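PDB 4NZS: beta-ketothiolase BktB from Ralstonia eutropha, which catalyses the condensation of two acetyl-CoA molecules to acetoacetyl-CoA, and of acetyl-CoA with propionyl-CoA to beta-ketovaleryl-CoA, for polyhydroxyalkanoate synthesis. Local coordinates for residues 46-51 with 274-279; 261-266 with 364-369. One frame throughout, in Å; residues are numbered along the deposited sequence.

Contact 1 (46-51 with 274-279); sequences RAQVSG and RGLKPL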
ATOM      1  N   ARG A  46       6.702  39.435 -15.054  1.00 56.86           N
ATOM      2  CA  ARG A  46       7.108  40.627 -14.320  1.00 55.11           C
ATOM      3  C   ARG A  46       8.488  41.083 -14.710  1.00 57.30           C
ATOM      4  O   ARG A  46       8.763  42.260 -14.820  1.00 64.68           O
ATOM      5  CB  ARG A  46       7.034  40.403 -12.822  1.00 57.74           C
ATOM      6  CG  ARG A  46       5.777  39.690 -12.392  1.00 61.75           C
ATOM      7  CD  ARG A  46       4.900  40.545 -11.502  1.00 68.24           C
ATOM      8  NE  ARG A  46       3.779  39.761 -11.010  1.00 75.52           N
ATOM      9  CZ  ARG A  46       2.569  40.240 -10.772  1.00 80.26           C
ATOM     10  NH1 ARG A  46       2.309  41.522 -10.966  1.00 79.17           N
ATOM     11  NH2 ARG A  46       1.620  39.432 -10.332  1.00 76.47           N
ATOM     12  N   ALA A  47       9.366  40.125 -14.907  1.00 54.15           N
ATOM     13  CA  ALA A  47      10.708  40.419 -15.330  1.00 55.21           C
ATOM     14  C   ALA A  47      10.690  40.865 -16.775  1.00 53.83           C
ATOM     15  O   ALA A  47      11.695  41.301 -17.304  1.00 46.37           O
ATOM     16  CB  ALA A  47      11.593  39.209 -15.154  1.00 58.50           C
ATOM     17  N   GLN A  48       9.553  40.700 -17.436  1.00 57.11           N
ATOM     18  CA  GLN A  48       9.462  41.048 -18.840  1.00 57.40           C
ATOM     19  C   GLN A  48      10.577  40.322 -19.576  1.00 51.15           C
ATOM     20  O   GLN A  48      11.386  40.919 -20.254  1.00 46.74           O
ATOM     21  CB  GLN A  48       9.528  42.561 -19.032  1.00 61.78           C
ATOM     22  CG  GLN A  48       8.188  43.195 -19.370  1.00 70.10           C
ATOM     23  CD  GLN A  48       7.978  44.545 -18.712  1.00 73.56           C
ATOM     24  OE1 GLN A  48       8.926  45.258 -18.417  1.00 72.99           O
ATOM     25  NE2 GLN A  48       6.726  44.898 -18.483  1.00 74.31           N
ATOM     26  N   VAL A  49      10.641  39.020 -19.345  1.00 53.51           N
ATOM     27  CA  VAL A  49      11.707  38.171 -19.841  1.00 51.22           C
ATOM     28  C   VAL A  49      11.192  36.888 -20.510  1.00 54.10           C
ATOM     29  O   VAL A  49      10.284  36.246 -20.016  1.00 58.48           O
ATOM     30  CB  VAL A  49      12.648  37.832 -18.679  1.00 50.16           C
ATOM     31  CG1 VAL A  49      11.836  37.451 -17.463  1.00 49.18           C
ATOM     32  CG2 VAL A  49      13.637  36.747 -19.050  1.00 48.65           C
ATOM     33  N   SER A  50      11.784  36.528 -21.641  1.00 54.99           N
ATOM     34  CA  SER A  50      11.448  35.296 -22.342  1.00 53.30           C
ATOM     35  C   SER A  50      12.054  34.097 -21.658  1.00 56.81           C
ATOM     36  O   SER A  50      13.038  34.228 -20.957  1.00 62.99           O
ATOM     37  CB  SER A  50      11.917  35.343 -23.795  1.00 49.67           C
ATOM     38  OG  SER A  50      11.428  34.239 -24.531  1.00 48.51           O
ATOM     39  N   GLY A  51      11.469  32.926 -21.874  1.00 57.70           N
ATOM     40  CA  GLY A  51      12.004  31.702 -21.326  1.00 51.14           C
ATOM     41  C   GLY A  51      13.187  31.359 -22.154  1.00 50.97           C
ATOM     42  O   GLY A  51      14.157  30.799 -21.659  1.00 55.62           O
ATOM     43  N   ARG A 274      19.195  45.270 -20.681  1.00 70.68           N
ATOM     44  CA  ARG A 274      17.758  45.163 -20.769  1.00 65.17           C
ATOM     45  C   ARG A 274      17.126  46.475 -20.289  1.00 59.50           C
ATOM     46  O   ARG A 274      16.011  46.817 -20.666  1.00 53.86           O
ATOM     47  CB  ARG A 274      17.294  43.988 -19.916  1.00 68.59           C
ATOM     48  CG  ARG A 274      16.213  43.129 -20.568  1.00 70.35           C
ATOM     49  CD  ARG A 274      16.338  41.677 -20.120  1.00 68.85           C
ATOM     50  NE  ARG A 274      17.524  41.008 -20.673  1.00 68.04           N
ATOM     51  CZ  ARG A 274      17.521  40.012 -21.562  1.00 63.21           C
ATOM     52  NH1 ARG A 274      16.384  39.504 -22.030  1.00 57.90           N
ATOM     53  NH2 ARG A 274      18.684  39.505 -21.969  1.00 62.72           N
ATOM     54  N   GLY A 275      17.840  47.183 -19.424  1.00 56.20           N
ATOM     55  CA  GLY A 275      17.316  48.369 -18.757  1.00 63.40           C
ATOM     56  C   GLY A 275      16.143  48.073 -17.823  1.00 66.27           C
ATOM     57  O   GLY A 275      15.281  48.922 -17.584  1.00 61.47           O
ATOM     58  N   LEU A 276      16.115  46.862 -17.293  1.00 66.11           N
ATOM     59  CA  LEU A 276      15.126  46.494 -16.311  1.00 70.08           C
ATOM     60  C   LEU A 276      15.555  47.051 -14.969  1.00 66.73           C
ATOM     61  O   LEU A 276      16.730  47.065 -14.629  1.00 68.27           O
ATOM     62  CB  LEU A 276      14.990  44.964 -16.229  1.00 69.27           C
ATOM     63  CG  LEU A 276      14.561  44.283 -17.537  1.00 70.52           C
ATOM     64  CD1 LEU A 276      14.726  42.781 -17.435  1.00 69.40           C
ATOM     65  CD2 LEU A 276      13.131  44.650 -17.930  1.00 68.21           C
ATOM     66  N   LYS A 277      14.585  47.488 -14.194  1.00 68.38           N
ATOM     67  CA  LYS A 277      14.884  47.982 -12.880  1.00 64.63           C
ATOM     68  C   LYS A 277      14.847  46.814 -11.914  1.00 65.29           C
ATOM     69  O   LYS A 277      13.762  46.384 -11.506  1.00 56.75           O
ATOM     70  CB  LYS A 277      13.920  49.081 -12.456  1.00 67.31           C
ATOM     71  CG  LYS A 277      12.648  49.214 -13.288  1.00 72.14           C
ATOM     72  CD  LYS A 277      11.980  50.562 -13.030  1.00 77.92           C
ATOM     73  CE  LYS A 277      12.797  51.709 -13.639  1.00 80.94           C
ATOM     74  NZ  LYS A 277      12.088  53.016 -13.609  1.00 81.34           N
ATOM     75  N   PRO A 278      16.032  46.302 -11.519  1.00 67.42           N
ATOM     76  CA  PRO A 278      16.070  45.296 -10.454  1.00 70.03           C
ATOM     77  C   PRO A 278      15.357  45.743  -9.173  1.00 67.02           C
ATOM     78  O   PRO A 278      14.833  46.851  -9.113  1.00 64.65           O
ATOM     79  CB  PRO A 278      17.572  45.148 -10.174  1.00 72.25           C
ATOM     80  CG  PRO A 278      18.121  46.472 -10.528  1.00 68.63           C
ATOM     81  CD  PRO A 278      17.386  46.811 -11.792  1.00 69.69           C
ATOM     82  N   LEU A 279      15.299  44.862  -8.177  1.00 63.51           N
ATOM     83  CA  LEU A 279      14.858  45.261  -6.840  1.00 58.58           C
ATOM     84  C   LEU A 279      15.991  45.091  -5.875  1.00 60.43           C
ATOM     85  O   LEU A 279      15.914  45.580  -4.756  1.00 77.17           O
ATOM     86  CB  LEU A 279      13.678  44.449  -6.322  1.00 55.73           C
ATOM     87  CG  LEU A 279      13.018  43.422  -7.224  1.00 58.64           C
ATOM     88  CD1 LEU A 279      11.934  42.698  -6.429  1.00 55.67           C
ATOM     89  CD2 LEU A 279      12.478  44.086  -8.481  1.00 58.79           C
TER

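Contact 2 (261-266 with 364-369); sequences AAVVMM and ITVKAL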
ATOM      1  N   ALA A 261       7.662  29.522  -4.999  1.00 33.89           N
ATOM      2  CA  ALA A 261       8.203  30.872  -5.103  1.00 35.49           C
ATOM      3  C   ALA A 261       9.322  30.926  -6.091  1.00 40.45           C
ATOM      4  O   ALA A 261      10.151  30.013  -6.067  1.00 36.48           O
ATOM      5  CB  ALA A 261       8.754  31.314  -3.780  1.00 35.91           C
ATOM      6  N   ALA A 262       9.394  32.001  -6.899  1.00 44.97           N
ATOM      7  CA  ALA A 262      10.553  32.192  -7.796  1.00 51.40           C
ATOM      8  C   ALA A 262      11.084  33.621  -7.862  1.00 54.58           C
ATOM      9  O   ALA A 262      10.360  34.604  -7.680  1.00 54.59           O
ATOM     10  CB  ALA A 262      10.240  31.702  -9.202  1.00 50.38           C
ATOM     11  N   VAL A 263      12.380  33.718  -8.116  1.00 52.17           N
ATOM     12  CA  VAL A 263      12.959  34.991  -8.457  1.00 49.35           C
ATOM     13  C   VAL A 263      13.600  34.831  -9.806  1.00 48.34           C
ATOM     14  O   VAL A 263      14.218  33.780 -10.077  1.00 43.67           O
ATOM     15  CB  VAL A 263      14.007  35.471  -7.452  1.00 40.07           C
ATOM     16  CG1 VAL A 263      13.463  35.342  -6.047  1.00 43.31           C
ATOM     17  CG2 VAL A 263      15.324  34.728  -7.625  1.00 39.22           C
ATOM     18  N   VAL A 264      13.447  35.859 -10.646  1.00 46.13           N
ATOM     19  CA  VAL A 264      14.297  35.942 -11.819  1.00 50.83           C
ATOM     20  C   VAL A 264      15.491  36.758 -11.453  1.00 46.04           C
ATOM     21  O   VAL A 264      15.354  37.787 -10.839  1.00 55.21           O
ATOM     22  CB  VAL A 264      13.618  36.588 -13.024  1.00 52.79           C
ATOM     23  CG1 VAL A 264      14.647  36.767 -14.138  1.00 55.62           C
ATOM     24  CG2 VAL A 264      12.437  35.733 -13.512  1.00 55.13           C
ATOM     25  N   MET A 265      16.663  36.288 -11.823  1.00 47.09           N
ATOM     26  CA  MET A 265      17.867  37.043 -11.572  1.00 51.00           C
ATOM     27  C   MET A 265      18.653  37.289 -12.822  1.00 53.47           C
ATOM     28  O   MET A 265      18.411  36.700 -13.886  1.00 54.65           O
ATOM     29  CB  MET A 265      18.763  36.302 -10.625  1.00 50.32           C
ATOM     30  CG  MET A 265      18.422  36.465  -9.172  1.00 47.58           C
ATOM     31  SD  MET A 265      19.181  35.007  -8.458  1.00 58.05           S
ATOM     32  CE  MET A 265      18.963  35.355  -6.721  1.00 62.07           C
ATOM     33  N   MET A 266      19.613  38.179 -12.656  1.00 56.40           N
ATOM     34  CA  MET A 266      20.384  38.688 -13.748  1.00 56.86           C
ATOM     35  C   MET A 266      21.711  39.174 -13.282  1.00 55.81           C
ATOM     36  O   MET A 266      21.833  39.734 -12.187  1.00 51.81           O
ATOM     37  CB  MET A 266      19.660  39.867 -14.394  1.00 57.67           C
ATOM     38  CG  MET A 266      19.162  39.511 -15.763  1.00 60.04           C
ATOM     39  SD  MET A 266      18.156  40.756 -16.574  1.00 67.57           S
ATOM     40  CE  MET A 266      17.536  39.718 -17.905  1.00 67.72           C
ATOM     41  N   ILE A 364      10.102  33.705   1.538  1.00 41.65           N
ATOM     42  CA  ILE A 364      10.442  34.848   2.336  1.00 41.40           C
ATOM     43  C   ILE A 364      11.414  35.765   1.583  1.00 42.42           C
ATOM     44  O   ILE A 364      11.427  36.971   1.807  1.00 42.71           O
ATOM     45  CB  ILE A 364      11.052  34.454   3.718  1.00 41.22           C
ATOM     46  CG1 ILE A 364      12.397  33.750   3.559  1.00 37.42           C
ATOM     47  CG2 ILE A 364      10.054  33.621   4.531  1.00 39.34           C
ATOM     48  CD1 ILE A 364      12.946  33.217   4.867  1.00 42.17           C
ATOM     49  N   THR A 365      12.227  35.216   0.685  1.00 42.31           N
ATOM     50  CA  THR A 365      13.057  36.086  -0.115  1.00 44.79           C
ATOM     51  C   THR A 365      12.117  37.044  -0.857  1.00 46.83           C
ATOM     52  O   THR A 365      12.137  38.247  -0.627  1.00 53.26           O
ATOM     53  CB  THR A 365      13.990  35.293  -1.015  1.00 47.02           C
ATOM     54  OG1 THR A 365      14.981  34.678  -0.195  1.00 46.23           O
ATOM     55  CG2 THR A 365      14.702  36.178  -1.980  1.00 49.18           C
ATOM     56  N   VAL A 366      11.218  36.499  -1.648  1.00 50.01           N
ATOM     57  CA  VAL A 366      10.204  37.290  -2.340  1.00 48.95           C
ATOM     58  C   VAL A 366       9.456  38.225  -1.383  1.00 48.48           C
ATOM     59  O   VAL A 366       9.152  39.411  -1.708  1.00 40.41           O
ATOM     60  CB  VAL A 366       9.226  36.359  -3.055  1.00 49.86           C
ATOM     61  CG1 VAL A 366       7.982  37.106  -3.505  1.00 49.29           C
ATOM     62  CG2 VAL A 366       9.952  35.690  -4.230  1.00 50.95           C
ATOM     63  N   LYS A 367       9.190  37.754  -0.180  1.00 42.31           N
ATOM     64  CA  LYS A 367       8.626  38.703   0.773  1.00 40.44           C
ATOM     65  C   LYS A 367       9.523  39.900   1.012  1.00 37.69           C
ATOM     66  O   LYS A 367       9.059  41.016   1.071  1.00 40.09           O
ATOM     67  CB  LYS A 367       8.406  38.073   2.112  1.00 35.72           C
ATOM     68  CG  LYS A 367       7.223  37.195   2.143  1.00 34.52           C
ATOM     69  CD  LYS A 367       7.337  36.442   3.439  1.00 35.77           C
ATOM     70  CE  LYS A 367       6.860  37.251   4.593  1.00 36.00           C
ATOM     71  NZ  LYS A 367       6.594  36.351   5.728  1.00 34.20           N
ATOM     72  N   ALA A 368      10.807  39.652   1.168  1.00 41.53           N
ATOM     73  CA  ALA A 368      11.668  40.612   1.872  1.00 45.30           C
ATOM     74  C   ALA A 368      12.018  41.748   0.960  1.00 40.29           C
ATOM     75  O   ALA A 368      11.684  42.890   1.254  1.00 40.86           O
ATOM     76  CB  ALA A 368      12.918  39.922   2.396  1.00 44.80           C
ATOM     77  N   LEU A 369      12.658  41.406  -0.151  1.00 40.53           N
ATOM     78  CA  LEU A 369      12.683  42.218  -1.385  1.00 42.19           C
ATOM     79  C   LEU A 369      11.402  43.051  -1.653  1.00 47.95           C
ATOM     80  O   LEU A 369      11.464  44.228  -2.003  1.00 55.94           O
ATOM     81  CB  LEU A 369      12.954  41.285  -2.570  1.00 44.40           C
ATOM     82  CG  LEU A 369      14.448  41.076  -3.013  1.00 44.71           C
ATOM     83  CD1 LEU A 369      15.491  41.156  -1.902  1.00 44.20           C
ATOM     84  CD2 LEU A 369      14.688  39.805  -3.814  1.00 39.50           C
TER

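Contact 1 (46-51 with 274-279)
The flat peptide group between A47 and Q48 turns its carbonyl oxygen to the forked end of L276. L276 CD1 lies near the peptide plane, beyond the oxygen, 3.4 Å from A47 O with a C-O-CD1 angle near 156°, while CD2 is farther off the plane on the same side, 3.7 Å from the same atom. L276 reaches it with CG anti to its own carbonyl carbon (chi1 -60°). The Q48 side-chain amide is the second flat group; its OE1 comes to 4.3 Å from L276 CD2, a loose touch on the solvent-exposed side. No hydrogen bond joins the segments; L276 takes part in both close approaches, and A47, Q48, V49 and R274 bury smaller areas around it. It also touches V13 of strand 10-22 and M266 of strand 257-267, which places it over the end of the sheet. Beside it, R274 is held by a salt bridge to E270. Both segments leave a helix in the same manner: Q48 and G275, both with positive phi, are each the C-prime residue of a Schellman motif, closing helix 32-47 and helix 268-274. Two Schellman-capped helix ends thus meet at the edge of the thiolase fold, with L276 following directly after the second cap.

Contact 2 (261-266 with 364-369)
V263 and V366 each set one methyl anti to the carbonyl carbon: CG1 in V263 (chi1 -48°), while in V366 chi1 166° puts CG1 anti to the backbone N and so leaves CG2 in that place; these two methyls meet at 4.0 Å. The arrangement is helix-on-sheet packing inside the layered alpha/beta thiolase fold: helix 357-375 of the C-terminal family region lies over strand 257-267 of the N-terminal one. The axes of the two short segments pass 8.3 Å apart at 56°; the close contacts come from T365 and V366. Alongside, V263 CG1 also comes to 4.3 Å from T365 CG2, and the two valine side chains pass side by side, pointing contrary ways. T365 turns this methyl to the strand while its OG1 hydrogen-bonds to G361 O one turn back, which satisfies the hydroxyl within the helix. The interface is buried and apolar, with no hydrogen bond across it. Helix 97-110 adds I102 against V263 and L99 against T365, so helices 97-110 and 357-375 share this face of the sheet. On the other face, A262 and V264 pack against helix 32-47. Backbone bonds to G119 and V16 tie V263 and A262 to the strands on either side. V366 CG2 does double duty: besides meeting V263, it stands above the plane of the A262 carbonyl, beyond the oxygen, 3.6 Å from A262 O.

Strand 257-267 connects the two contacts, whose centres lie 13 Å apart. Along the chain the segments alternate, 46-51, 261-266, 274-279, 364-369. Each contact pairs a segment of the N-terminal family region with one in or at the start of the C-terminal region. Contact 2 lies deep in the subunit, about 10 Å from the chain's centre, and contact 1 farther out, at about 23 Å. They touch directly: A47 CB packs 3.9 Å from V264 CG2, and L279 CD1 4.2 Å from L369 CB. Helix 32-47 and helix 357-375 flank opposite faces of the same mixed sheet, and the two family regions are joined both in the core and near the strand ends, toward the periphery.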